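Local coordinates for protein cytochrome c2 iso-2 (Rhodospirillum centenum, PDB 1JDL) that carries electrons through its covalently bound heme, serving as electron donor to oxidized bacteriochlorophyll in the photophosphorylation of purple non-sulfur bacteria, at residues A[36-41]-A[62-67]; A[48-53]-A[94-99]; A[54-59]-A[81-86]. All coordinates share one frame; numbering follows the deposited sequence.

Contact 1. Residues A[36-41]-A[62-67]; sequences VIDRQA and HWTPEN. With HEM (protoporphyrin IX containing Fe), chain B.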
loop_
_atom_site.group_PDB
_atom_site.type_symbol
_atom_site.label_atom_id
_atom_site.label_comp_id
_atom_site.label_asym_id
_atom_site.label_seq_id
_atom_site.Cartn_x
_atom_site.Cartn_y
_atom_site.Cartn_z
ATOM N N VAL A 36 5.958 6.592 0.184
ATOM C CA VAL A 36 5.482 5.320 0.722
ATOM C C VAL A 36 6.514 4.192 0.589
ATOM O O VAL A 36 6.503 3.241 1.367
ATOM C CB VAL A 36 4.145 4.900 0.048
ATOM C CG1 VAL A 36 4.376 4.564 -1.426
ATOM C CG2 VAL A 36 3.530 3.719 0.792
ATOM N N ILE A 37 7.417 4.295 -0.382
ATOM C CA ILE A 37 8.421 3.248 -0.561
ATOM C C ILE A 37 9.318 3.094 0.667
ATOM O O ILE A 37 9.961 4.051 1.121
ATOM C CB ILE A 37 9.303 3.516 -1.796
ATOM C CG1 ILE A 37 8.425 3.726 -3.031
ATOM C CG2 ILE A 37 10.258 2.345 -2.013
ATOM C CD1 ILE A 37 7.597 2.519 -3.428
ATOM N N ASP A 38 9.348 1.874 1.196
ATOM C CA ASP A 38 10.134 1.524 2.377
ATOM C C ASP A 38 9.572 2.128 3.666
ATOM O O ASP A 38 10.194 2.043 4.724
ATOM C CB ASP A 38 11.592 1.951 2.198
ATOM C CG ASP A 38 12.485 1.433 3.304
ATOM O OD1 ASP A 38 12.559 0.197 3.480
ATOM O OD2 ASP A 38 13.108 2.260 4.001
ATOM N N ARG A 39 8.396 2.738 3.571
ATOM C CA ARG A 39 7.745 3.346 4.732
ATOM C C ARG A 39 7.039 2.252 5.532
ATOM O O ARG A 39 6.461 1.333 4.949
ATOM C CB ARG A 39 6.717 4.391 4.269
ATOM C CG ARG A 39 6.072 5.210 5.391
ATOM C CD ARG A 39 5.200 6.343 4.836
ATOM N NE ARG A 39 3.879 5.897 4.388
ATOM C CZ ARG A 39 3.090 6.598 3.574
ATOM N NH1 ARG A 39 3.494 7.773 3.113
ATOM N NH2 ARG A 39 1.896 6.134 3.226
ATOM N N GLN A 40 7.095 2.335 6.859
ATOM C CA GLN A 40 6.419 1.339 7.693
ATOM C C GLN A 40 4.920 1.461 7.431
ATOM O O GLN A 40 4.388 2.570 7.363
ATOM C CB GLN A 40 6.691 1.592 9.176
ATOM C CG GLN A 40 6.004 0.589 10.103
ATOM C CD GLN A 40 6.210 0.917 11.569
ATOM O OE1 GLN A 40 7.334 1.137 12.011
ATOM N NE2 GLN A 40 5.122 0.945 12.332
ATOM N N ALA A 41 4.238 0.329 7.279
ATOM C CA ALA A 41 2.803 0.359 7.019
ATOM C C ALA A 41 2.058 1.011 8.179
ATOM O O ALA A 41 2.427 0.834 9.339
ATOM C CB ALA A 41 2.273 -1.067 6.790
ATOM N N HIS A 62 7.061 -3.089 5.961
ATOM C CA HIS A 62 7.511 -1.853 5.327
ATOM C C HIS A 62 7.158 -2.029 3.861
ATOM O O HIS A 62 7.238 -3.144 3.331
ATOM C CB HIS A 62 9.017 -1.677 5.527
ATOM C CG HIS A 62 9.392 -1.400 6.948
ATOM N ND1 HIS A 62 9.690 -0.136 7.408
ATOM C CD2 HIS A 62 9.433 -2.213 8.028
ATOM C CE1 HIS A 62 9.895 -0.182 8.714
ATOM N NE2 HIS A 62 9.744 -1.432 9.114
ATOM N N TRP A 63 6.754 -0.946 3.204
ATOM C CA TRP A 63 6.358 -1.045 1.808
ATOM C C TRP A 63 7.474 -1.040 0.777
ATOM O O TRP A 63 7.650 -0.073 0.025
ATOM C CB TRP A 63 5.332 0.039 1.476
ATOM C CG TRP A 63 4.024 -0.188 2.176
ATOM C CD1 TRP A 63 3.420 0.641 3.074
ATOM C CD2 TRP A 63 3.182 -1.343 2.063
ATOM N NE1 TRP A 63 2.253 0.075 3.531
ATOM C CE2 TRP A 63 2.081 -1.142 2.926
ATOM C CE3 TRP A 63 3.252 -2.529 1.317
ATOM C CZ2 TRP A 63 1.053 -2.086 3.068
ATOM C CZ3 TRP A 63 2.228 -3.473 1.456
ATOM C CH2 TRP A 63 1.143 -3.241 2.328
ATOM N N THR A 64 8.230 -2.129 0.749
ATOM C CA THR A 64 9.289 -2.283 -0.234
ATOM C C THR A 64 8.555 -2.493 -1.560
ATOM O O THR A 64 7.383 -2.872 -1.574
ATOM C CB THR A 64 10.139 -3.524 0.051
ATOM O OG1 THR A 64 9.299 -4.685 0.061
ATOM C CG2 THR A 64 10.834 -3.390 1.395
ATOM N N PRO A 65 9.223 -2.238 -2.690
ATOM C CA PRO A 65 8.519 -2.442 -3.961
ATOM C C PRO A 65 7.931 -3.847 -4.102
ATOM O O PRO A 65 6.814 -4.013 -4.609
ATOM C CB PRO A 65 9.594 -2.133 -5.007
ATOM C CG PRO A 65 10.893 -2.367 -4.269
ATOM C CD PRO A 65 10.604 -1.785 -2.914
ATOM N N GLU A 66 8.674 -4.850 -3.640
ATOM C CA GLU A 66 8.230 -6.243 -3.715
ATOM C C GLU A 66 6.958 -6.473 -2.910
ATOM O O GLU A 66 6.049 -7.179 -3.356
ATOM C CB GLU A 66 9.320 -7.189 -3.195
ATOM C CG GLU A 66 10.569 -7.274 -4.062
ATOM C CD GLU A 66 11.285 -5.943 -4.201
ATOM O OE1 GLU A 66 11.607 -5.321 -3.163
ATOM O OE2 GLU A 66 11.534 -5.523 -5.354
ATOM N N ASN A 67 6.903 -5.894 -1.716
ATOM C CA ASN A 67 5.732 -6.043 -0.866
ATOM C C ASN A 67 4.495 -5.380 -1.461
ATOM O O ASN A 67 3.395 -5.919 -1.358
ATOM C CB ASN A 67 6.004 -5.485 0.532
ATOM C CG ASN A 67 6.809 -6.443 1.391
ATOM O OD1 ASN A 67 6.852 -7.642 1.123
ATOM N ND2 ASN A 67 7.437 -5.921 2.437
HETATM C CHA HEM B . -3.985 1.831 1.797
HETATM C CHB HEM B . -1.844 1.502 -2.512
HETATM C CHC HEM B . -6.121 2.161 -4.662
HETATM C CHD HEM B . -8.118 3.024 -0.393
HETATM C C1A HEM B . -3.029 1.624 0.801
HETATM C C2A HEM B . -1.660 1.242 1.052
HETATM C C3A HEM B . -1.070 1.147 -0.170
HETATM C C4A HEM B . -2.073 1.482 -1.153
HETATM C CMA HEM B . 0.356 0.713 -0.471
HETATM C CAA HEM B . -1.002 1.144 2.435
HETATM C CBA HEM B . -0.460 2.531 2.776
HETATM C CGA HEM B . 0.123 2.650 4.188
HETATM O O1A HEM B . 0.225 1.633 4.903
HETATM O O2A HEM B . 0.490 3.777 4.578
HETATM C C1B HEM B . -2.832 1.684 -3.469
HETATM C C2B HEM B . -2.612 1.639 -4.893
HETATM C C3B HEM B . -3.856 1.596 -5.457
HETATM C C4B HEM B . -4.784 1.877 -4.429
HETATM C CMB HEM B . -1.248 1.667 -5.570
HETATM C CAB HEM B . -4.283 1.081 -6.698
HETATM C CBB HEM B . -3.458 0.383 -7.766
HETATM C C1C HEM B . -7.046 2.405 -3.689
HETATM C C2C HEM B . -8.444 2.695 -3.928
HETATM C C3C HEM B . -9.015 2.766 -2.714
HETATM C C4C HEM B . -7.938 2.775 -1.744
HETATM C CMC HEM B . -9.111 2.899 -5.290
HETATM C CAC HEM B . -10.376 2.658 -2.350
HETATM C CBC HEM B . -11.627 2.631 -3.221
HETATM C C1D HEM B . -7.155 2.854 0.576
HETATM C C2D HEM B . -7.413 2.955 1.993
HETATM C C3D HEM B . -6.275 2.543 2.628
HETATM C C4D HEM B . -5.316 2.215 1.568
HETATM C CMD HEM B . -8.726 3.367 2.665
HETATM C CAD HEM B . -6.094 2.354 4.137
HETATM C CBD HEM B . -6.446 0.894 4.443
HETATM C CGD HEM B . -6.456 0.562 5.922
HETATM O O1D HEM B . -6.776 -0.600 6.254
HETATM O O2D HEM B . -6.148 1.444 6.753
HETATM N NA HEM B . -3.284 1.751 -0.553
HETATM N NB HEM B . -4.171 1.843 -3.179
HETATM N NC HEM B . -6.744 2.434 -2.339
HETATM N ND HEM B . -5.871 2.410 0.309
HETATM FE FE HEM B . -5.030 2.070 -1.449
#
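With CG of Trp63 opposite its own carbonyl carbon and beside its backbone N (chi1 -68°), the indole is carried alongside residues 36-41, where Val36 meets it with CG2, the methyl anti to the valine's own N, 3.8 Å from Trp63 CD1. Arg39 runs extended from CG to CD and then bends at chi3 (80°), which brings its guanidinium round to the heme. Ala41 approaches the indole obliquely, its CB 3.5 Å from Trp63 NE1; so small a side chain suits a place between an aromatic ring and a propionate. In the heme pocket of this cytochrome c fold both segments grip one heme propionate: Trp63 NE1 gives its N-H to HEM O1A at 2.9 Å, at the indole edge, while Arg39 NH2 reaches HEM O2A at 3.1 Å, near the guanidinium plane. The positive charge of Arg39 probably helps keep this propionate ionised. Heme methyl CMA lies over the centre of one indole face. Behind these groups, residues Val36 to Arg39 form a type II turn, and the backbones pair: Asp38 N donates to Trp63 O at 2.8 Å, and Trp63 N to Arg39 O at 2.9 Å. His62 ND1 makes a weak hydrogen bond to Asp38 O, at the ring's edge, with Gln40 CG over one face. Asn67 ND2 fastens His62 O at 2.9 Å, the amide nitrogen nearly in line with the carbonyl bond (172°).

Contact 2. Residues A[48-53]-A[94-99]; sequences NYSAIN and GSTKMV. With HEM (protoporphyrin IX containing Fe), chain B.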
loop_
_atom_site.group_PDB
_atom_site.type_symbol
_atom_site.label_atom_id
_atom_site.label_comp_id
_atom_site.label_asym_id
_atom_site.label_seq_id
_atom_site.Cartn_x
_atom_site.Cartn_y
_atom_site.Cartn_z
ATOM N N ASN A 48 -6.257 7.742 9.696
ATOM C CA ASN A 48 -6.788 6.753 10.627
ATOM C C ASN A 48 -6.917 5.394 9.954
ATOM O O ASN A 48 -7.868 5.122 9.215
ATOM C CB ASN A 48 -8.136 7.206 11.191
ATOM C CG ASN A 48 -7.990 8.325 12.198
ATOM O OD1 ASN A 48 -7.126 8.270 13.078
ATOM N ND2 ASN A 48 -8.837 9.341 12.088
ATOM N N TYR A 49 -5.925 4.553 10.225
ATOM C CA TYR A 49 -5.826 3.210 9.676
ATOM C C TYR A 49 -6.702 2.172 10.360
ATOM O O TYR A 49 -7.152 2.365 11.487
ATOM C CB TYR A 49 -4.380 2.733 9.784
ATOM C CG TYR A 49 -3.421 3.437 8.862
ATOM C CD1 TYR A 49 -3.239 2.995 7.551
ATOM C CD2 TYR A 49 -2.676 4.528 9.305
ATOM C CE1 TYR A 49 -2.323 3.623 6.702
ATOM C CE2 TYR A 49 -1.766 5.162 8.469
ATOM C CZ TYR A 49 -1.589 4.703 7.175
ATOM O OH TYR A 49 -0.643 5.293 6.377
ATOM N N SER A 50 -6.921 1.061 9.666
ATOM C CA SER A 50 -7.681 -0.048 10.224
ATOM C C SER A 50 -6.729 -0.699 11.225
ATOM O O SER A 50 -5.515 -0.482 11.167
ATOM C CB SER A 50 -8.024 -1.063 9.137
ATOM O OG SER A 50 -6.836 -1.625 8.602
ATOM N N ALA A 51 -7.268 -1.497 12.139
ATOM C CA ALA A 51 -6.429 -2.164 13.118
ATOM C C ALA A 51 -5.435 -3.097 12.428
ATOM O O ALA A 51 -4.280 -3.182 12.826
ATOM C CB ALA A 51 -7.292 -2.950 14.093
ATOM N N ILE A 52 -5.887 -3.791 11.388
ATOM C CA ILE A 52 -5.019 -4.726 10.684
ATOM C C ILE A 52 -3.858 -4.066 9.924
ATOM O O ILE A 52 -2.746 -4.591 9.926
ATOM C CB ILE A 52 -5.863 -5.648 9.744
ATOM C CG1 ILE A 52 -5.069 -6.910 9.388
ATOM C CG2 ILE A 52 -6.327 -4.882 8.520
ATOM C CD1 ILE A 52 -3.907 -6.693 8.480
ATOM N N ASN A 53 -4.099 -2.922 9.288
ATOM C CA ASN A 53 -3.037 -2.226 8.563
ATOM C C ASN A 53 -2.027 -1.693 9.590
ATOM O O ASN A 53 -0.819 -1.759 9.381
ATOM C CB ASN A 53 -3.625 -1.070 7.745
ATOM C CG ASN A 53 -2.641 -0.504 6.732
ATOM O OD1 ASN A 53 -1.470 -0.296 7.036
ATOM N ND2 ASN A 53 -3.123 -0.238 5.527
ATOM N N GLY A 94 -9.304 -9.074 11.467
ATOM C CA GLY A 94 -9.999 -7.927 10.906
ATOM C C GLY A 94 -9.818 -7.799 9.402
ATOM O O GLY A 94 -9.271 -8.694 8.756
ATOM N N SER A 95 -10.281 -6.684 8.843
ATOM C CA SER A 95 -10.171 -6.436 7.411
ATOM C C SER A 95 -9.659 -5.022 7.139
ATOM O O SER A 95 -9.903 -4.102 7.922
ATOM C CB SER A 95 -11.537 -6.631 6.747
ATOM O OG SER A 95 -11.504 -6.252 5.383
ATOM N N THR A 96 -8.941 -4.849 6.033
ATOM C CA THR A 96 -8.418 -3.532 5.671
ATOM C C THR A 96 -9.511 -2.670 5.036
ATOM O O THR A 96 -10.455 -3.187 4.433
ATOM C CB THR A 96 -7.234 -3.644 4.666
ATOM O OG1 THR A 96 -6.786 -2.334 4.292
ATOM C CG2 THR A 96 -7.673 -4.380 3.411
ATOM N N LYS A 97 -9.373 -1.356 5.178
ATOM C CA LYS A 97 -10.328 -0.405 4.621
ATOM C C LYS A 97 -10.170 -0.249 3.115
ATOM O O LYS A 97 -11.029 0.353 2.464
ATOM C CB LYS A 97 -10.165 0.968 5.279
ATOM C CG LYS A 97 -10.547 1.026 6.746
ATOM C CD LYS A 97 -10.358 2.436 7.292
ATOM C CE LYS A 97 -10.709 2.513 8.767
ATOM N NZ LYS A 97 -10.592 3.901 9.282
ATOM N N MET A 98 -9.075 -0.762 2.558
ATOM C CA MET A 98 -8.867 -0.648 1.118
ATOM C C MET A 98 -9.597 -1.747 0.374
ATOM O O MET A 98 -9.131 -2.892 0.317
ATOM C CB MET A 98 -7.382 -0.701 0.759
ATOM C CG MET A 98 -7.132 -0.534 -0.745
ATOM S SD MET A 98 -5.410 -0.198 -1.142
ATOM C CE MET A 98 -5.225 -1.144 -2.635
ATOM N N VAL A 99 -10.749 -1.382 -0.186
ATOM C CA VAL A 99 -11.587 -2.300 -0.942
ATOM C C VAL A 99 -11.350 -2.068 -2.433
ATOM O O VAL A 99 -12.187 -1.498 -3.134
ATOM C CB VAL A 99 -13.086 -2.077 -0.632
ATOM C CG1 VAL A 99 -13.928 -3.121 -1.349
ATOM C CG2 VAL A 99 -13.320 -2.141 0.873
HETATM C CHA HEM B . -3.985 1.831 1.797
HETATM C CHB HEM B . -1.844 1.502 -2.512
HETATM C CHC HEM B . -6.121 2.161 -4.662
HETATM C CHD HEM B . -8.118 3.024 -0.393
HETATM C C1A HEM B . -3.029 1.624 0.801
HETATM C C2A HEM B . -1.660 1.242 1.052
HETATM C C3A HEM B . -1.070 1.147 -0.170
HETATM C C4A HEM B . -2.073 1.482 -1.153
HETATM C CMA HEM B . 0.356 0.713 -0.471
HETATM C CAA HEM B . -1.002 1.144 2.435
HETATM C CBA HEM B . -0.460 2.531 2.776
HETATM C CGA HEM B . 0.123 2.650 4.188
HETATM O O1A HEM B . 0.225 1.633 4.903
HETATM O O2A HEM B . 0.490 3.777 4.578
HETATM C C1B HEM B . -2.832 1.684 -3.469
HETATM C C2B HEM B . -2.612 1.639 -4.893
HETATM C C3B HEM B . -3.856 1.596 -5.457
HETATM C C4B HEM B . -4.784 1.877 -4.429
HETATM C CMB HEM B . -1.248 1.667 -5.570
HETATM C CAB HEM B . -4.283 1.081 -6.698
HETATM C CBB HEM B . -3.458 0.383 -7.766
HETATM C C1C HEM B . -7.046 2.405 -3.689
HETATM C C2C HEM B . -8.444 2.695 -3.928
HETATM C C3C HEM B . -9.015 2.766 -2.714
HETATM C C4C HEM B . -7.938 2.775 -1.744
HETATM C CMC HEM B . -9.111 2.899 -5.290
HETATM C CAC HEM B . -10.376 2.658 -2.350
HETATM C CBC HEM B . -11.627 2.631 -3.221
HETATM C C1D HEM B . -7.155 2.854 0.576
HETATM C C2D HEM B . -7.413 2.955 1.993
HETATM C C3D HEM B . -6.275 2.543 2.628
HETATM C C4D HEM B . -5.316 2.215 1.568
HETATM C CMD HEM B . -8.726 3.367 2.665
HETATM C CAD HEM B . -6.094 2.354 4.137
HETATM C CBD HEM B . -6.446 0.894 4.443
HETATM C CGD HEM B . -6.456 0.562 5.922
HETATM O O1D HEM B . -6.776 -0.600 6.254
HETATM O O2D HEM B . -6.148 1.444 6.753
HETATM N NA HEM B . -3.284 1.751 -0.553
HETATM N NB HEM B . -4.171 1.843 -3.179
HETATM N NC HEM B . -6.744 2.434 -2.339
HETATM N ND HEM B . -5.871 2.410 0.309
HETATM FE FE HEM B . -5.030 2.070 -1.449
HETATM O O HOH W 1 -8.769 -4.243 10.916
#
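The ring of Tyr49 has HEM O2D at its edge, near its plane, and meets Phe47 edge-to-face, beside the place where Ser50 faces Thr96. This is the propionate end of the heme pocket in the cytochrome c fold, closed by the start of helix 51-58 and the loop that carries the axial methionine. The Tyr49 hydroxyl donates a hydrogen bond to HEM O2A, on the other propionate, at 2.6 Å. Three donors converge on HEM O1D: Ser50 OG at 2.6 Å, Thr96 OG1 at 2.6 Å and the backbone Lys97 N at 2.9 Å. Short hydroxyl side chains suit both places because each also accepts an N-H. Ser50 OG, set between its backbone N and carbonyl carbon (chi1 63°), caps the helix by taking Asn53 N, and Thr96 OG1 takes Met98 N in an ST turn. Nearby, Ile52 CG2 packs 3.6 Å from Ser95 C, while a water joins Ile52 N to Ser95 O. The long, extended Lys97 lies past Ser50 CB, and its NZ reaches Asn48 O at 3.0 Å from above the carbonyl plane. Two residues after Thr96, Met98 SD binds the heme iron at 2.3 Å, with His19 NE2 as the other axial ligand.

Contact 3. Residues A[54-59]-A[81-86]; sequences HAAGEA and KFLADA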
loop_
_atom_site.group_PDB
_atom_site.type_symbol
_atom_site.label_atom_id
_atom_site.label_comp_id
_atom_site.label_asym_id
_atom_site.label_seq_id
_atom_site.Cartn_x
_atom_site.Cartn_y
_atom_site.Cartn_z
ATOM N N HIS A 54 -2.532 -1.174 10.705
ATOM C CA HIS A 54 -1.672 -0.655 11.768
ATOM C C HIS A 54 -0.838 -1.784 12.380
ATOM O O HIS A 54 0.371 -1.647 12.567
ATOM C CB HIS A 54 -2.534 0.019 12.847
ATOM C CG HIS A 54 -1.781 0.383 14.091
ATOM N ND1 HIS A 54 -1.703 -0.453 15.182
ATOM C CD2 HIS A 54 -1.050 1.479 14.403
ATOM C CE1 HIS A 54 -0.954 0.110 16.114
ATOM N NE2 HIS A 54 -0.546 1.284 15.665
ATOM N N ALA A 55 -1.490 -2.909 12.668
ATOM C CA ALA A 55 -0.819 -4.062 13.263
ATOM C C ALA A 55 0.287 -4.616 12.372
ATOM O O ALA A 55 1.340 -5.022 12.865
ATOM C CB ALA A 55 -1.833 -5.159 13.557
ATOM N N ALA A 56 0.047 -4.642 11.064
ATOM C CA ALA A 56 1.042 -5.159 10.129
ATOM C C ALA A 56 2.333 -4.342 10.194
ATOM O O ALA A 56 3.426 -4.898 10.167
ATOM C CB ALA A 56 0.482 -5.158 8.710
ATOM N N GLY A 57 2.201 -3.020 10.279
ATOM C CA GLY A 57 3.371 -2.167 10.354
ATOM C C GLY A 57 4.144 -2.415 11.637
ATOM O O GLY A 57 5.371 -2.516 11.617
ATOM N N GLU A 58 3.426 -2.515 12.753
ATOM C CA GLU A 58 4.056 -2.761 14.051
ATOM C C GLU A 58 4.761 -4.114 14.055
ATOM O O GLU A 58 5.746 -4.311 14.776
ATOM C CB GLU A 58 3.007 -2.734 15.168
ATOM C CG GLU A 58 2.390 -1.369 15.414
ATOM C CD GLU A 58 3.331 -0.415 16.127
ATOM O OE1 GLU A 58 2.948 0.755 16.330
ATOM O OE2 GLU A 58 4.451 -0.832 16.490
ATOM N N ALA A 59 4.251 -5.045 13.253
ATOM C CA ALA A 59 4.830 -6.380 13.152
ATOM C C ALA A 59 6.021 -6.401 12.193
ATOM O O ALA A 59 6.606 -7.458 11.945
ATOM C CB ALA A 59 3.772 -7.380 12.700
ATOM N N LYS A 81 -1.719 -12.842 5.965
ATOM C CA LYS A 81 -0.616 -13.792 5.907
ATOM C C LYS A 81 0.632 -13.220 6.558
ATOM O O LYS A 81 1.363 -13.934 7.244
ATOM C CB LYS A 81 -0.308 -14.175 4.459
ATOM C CG LYS A 81 0.920 -15.060 4.318
ATOM C CD LYS A 81 1.211 -15.404 2.869
ATOM C CE LYS A 81 2.542 -16.135 2.748
ATOM N NZ LYS A 81 2.601 -17.316 3.657
ATOM N N PHE A 82 0.882 -11.929 6.346
ATOM C CA PHE A 82 2.059 -11.299 6.933
ATOM C C PHE A 82 2.025 -11.372 8.456
ATOM O O PHE A 82 3.030 -11.687 9.093
ATOM C CB PHE A 82 2.167 -9.827 6.517
ATOM C CG PHE A 82 3.422 -9.158 7.016
ATOM C CD1 PHE A 82 4.589 -9.189 6.261
ATOM C CD2 PHE A 82 3.453 -8.552 8.267
ATOM C CE1 PHE A 82 5.772 -8.628 6.747
ATOM C CE2 PHE A 82 4.627 -7.990 8.765
ATOM C CZ PHE A 82 5.792 -8.030 8.000
ATOM N N LEU A 83 0.870 -11.061 9.036
ATOM C CA LEU A 83 0.715 -11.087 10.485
ATOM C C LEU A 83 0.824 -12.493 11.047
ATOM O O LEU A 83 1.420 -12.701 12.107
ATOM C CB LEU A 83 -0.623 -10.470 10.887
ATOM C CG LEU A 83 -0.677 -8.942 10.767
ATOM C CD1 LEU A 83 -2.102 -8.459 10.955
ATOM C CD2 LEU A 83 0.242 -8.326 11.804
ATOM N N ALA A 84 0.244 -13.458 10.343
ATOM C CA ALA A 84 0.306 -14.843 10.793
ATOM C C ALA A 84 1.752 -15.328 10.770
ATOM O O ALA A 84 2.233 -15.917 11.739
ATOM C CB ALA A 84 -0.556 -15.722 9.902
ATOM N N ASP A 85 2.447 -15.077 9.665
ATOM C CA ASP A 85 3.840 -15.495 9.538
ATOM C C ASP A 85 4.720 -14.875 10.617
ATOM O O ASP A 85 5.712 -15.469 11.040
ATOM C CB ASP A 85 4.402 -15.106 8.167
ATOM C CG ASP A 85 3.911 -16.006 7.051
ATOM O OD1 ASP A 85 3.245 -17.019 7.343
ATOM O OD2 ASP A 85 4.204 -15.698 5.875
ATOM N N ALA A 86 4.352 -13.674 11.057
ATOM C CA ALA A 86 5.127 -12.959 12.068
ATOM C C ALA A 86 4.857 -13.412 13.498
ATOM O O ALA A 86 5.559 -12.994 14.424
ATOM C CB ALA A 86 4.869 -11.460 11.952
#
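Leu83, Ala59 and Phe82 carry most of this packing between helices 51-58 and 75-85; the axes of their stretches 54-58 and 81-85 approach to 9.6 Å and cross at 42°. Leu83 works through a single methyl: CD2 sits 3.6 Å from Ala55 O, 3.7 Å from Ala56 CA and 3.8 Å from Ala59 CB, so one methyl of the branched end settles against backbone and CB atoms that the short alanine side chains leave accessible. Ala59, just past the end of its helix, turns CB towards the partner; it also meets Ala86 CB at 4.3 Å. Phe82, with CG anti to its N (chi1 -176°), reaches across with one side of its ring. There CE2 lies 3.6 Å from Ala56 O, approached obliquely, 3.8 Å from Ala59 O, which is at the ring edge, and 4.1 Å from Ala59 CB. Leu61 packs on Phe82 and Ala56. Replacing Phe82 by an alanine would probably open a gap beside Ala59 CB and leave Ala56 O and Ala59 O without the ring carbon CE2 beside them. No hydrogen bond or salt bridge joins the two segments. The chemistry implies van der Waals packing of a methyl and a ring against alanines and backbone carbonyls, and the small residues probably allow the helices to come this close.

Contact 1 lies nearest the middle of the chain, contact 2 farther out and contact 3 farthest, though each mixes buried with more exposed residues. Contacts 1 and 2 both serve the heme: Arg39 and Trp63 hold one propionate, which Tyr49 shares, whereas Ser50, Thr96 and Lys97 hold the other. Contact 3 lies away from the heme-binding residues and has no hydrogen bond or salt bridge across its segments, in contrast to the charged and hydrogen-bonded chemistry of the other two. Helix 51-58 unites contacts 2 and 3, its start lying at the heme propionate and its later residues against helix 75-85, which Ile52 also touches through Leu83. Ala41 packs on Gly57, bringing contact 1 against the same helix.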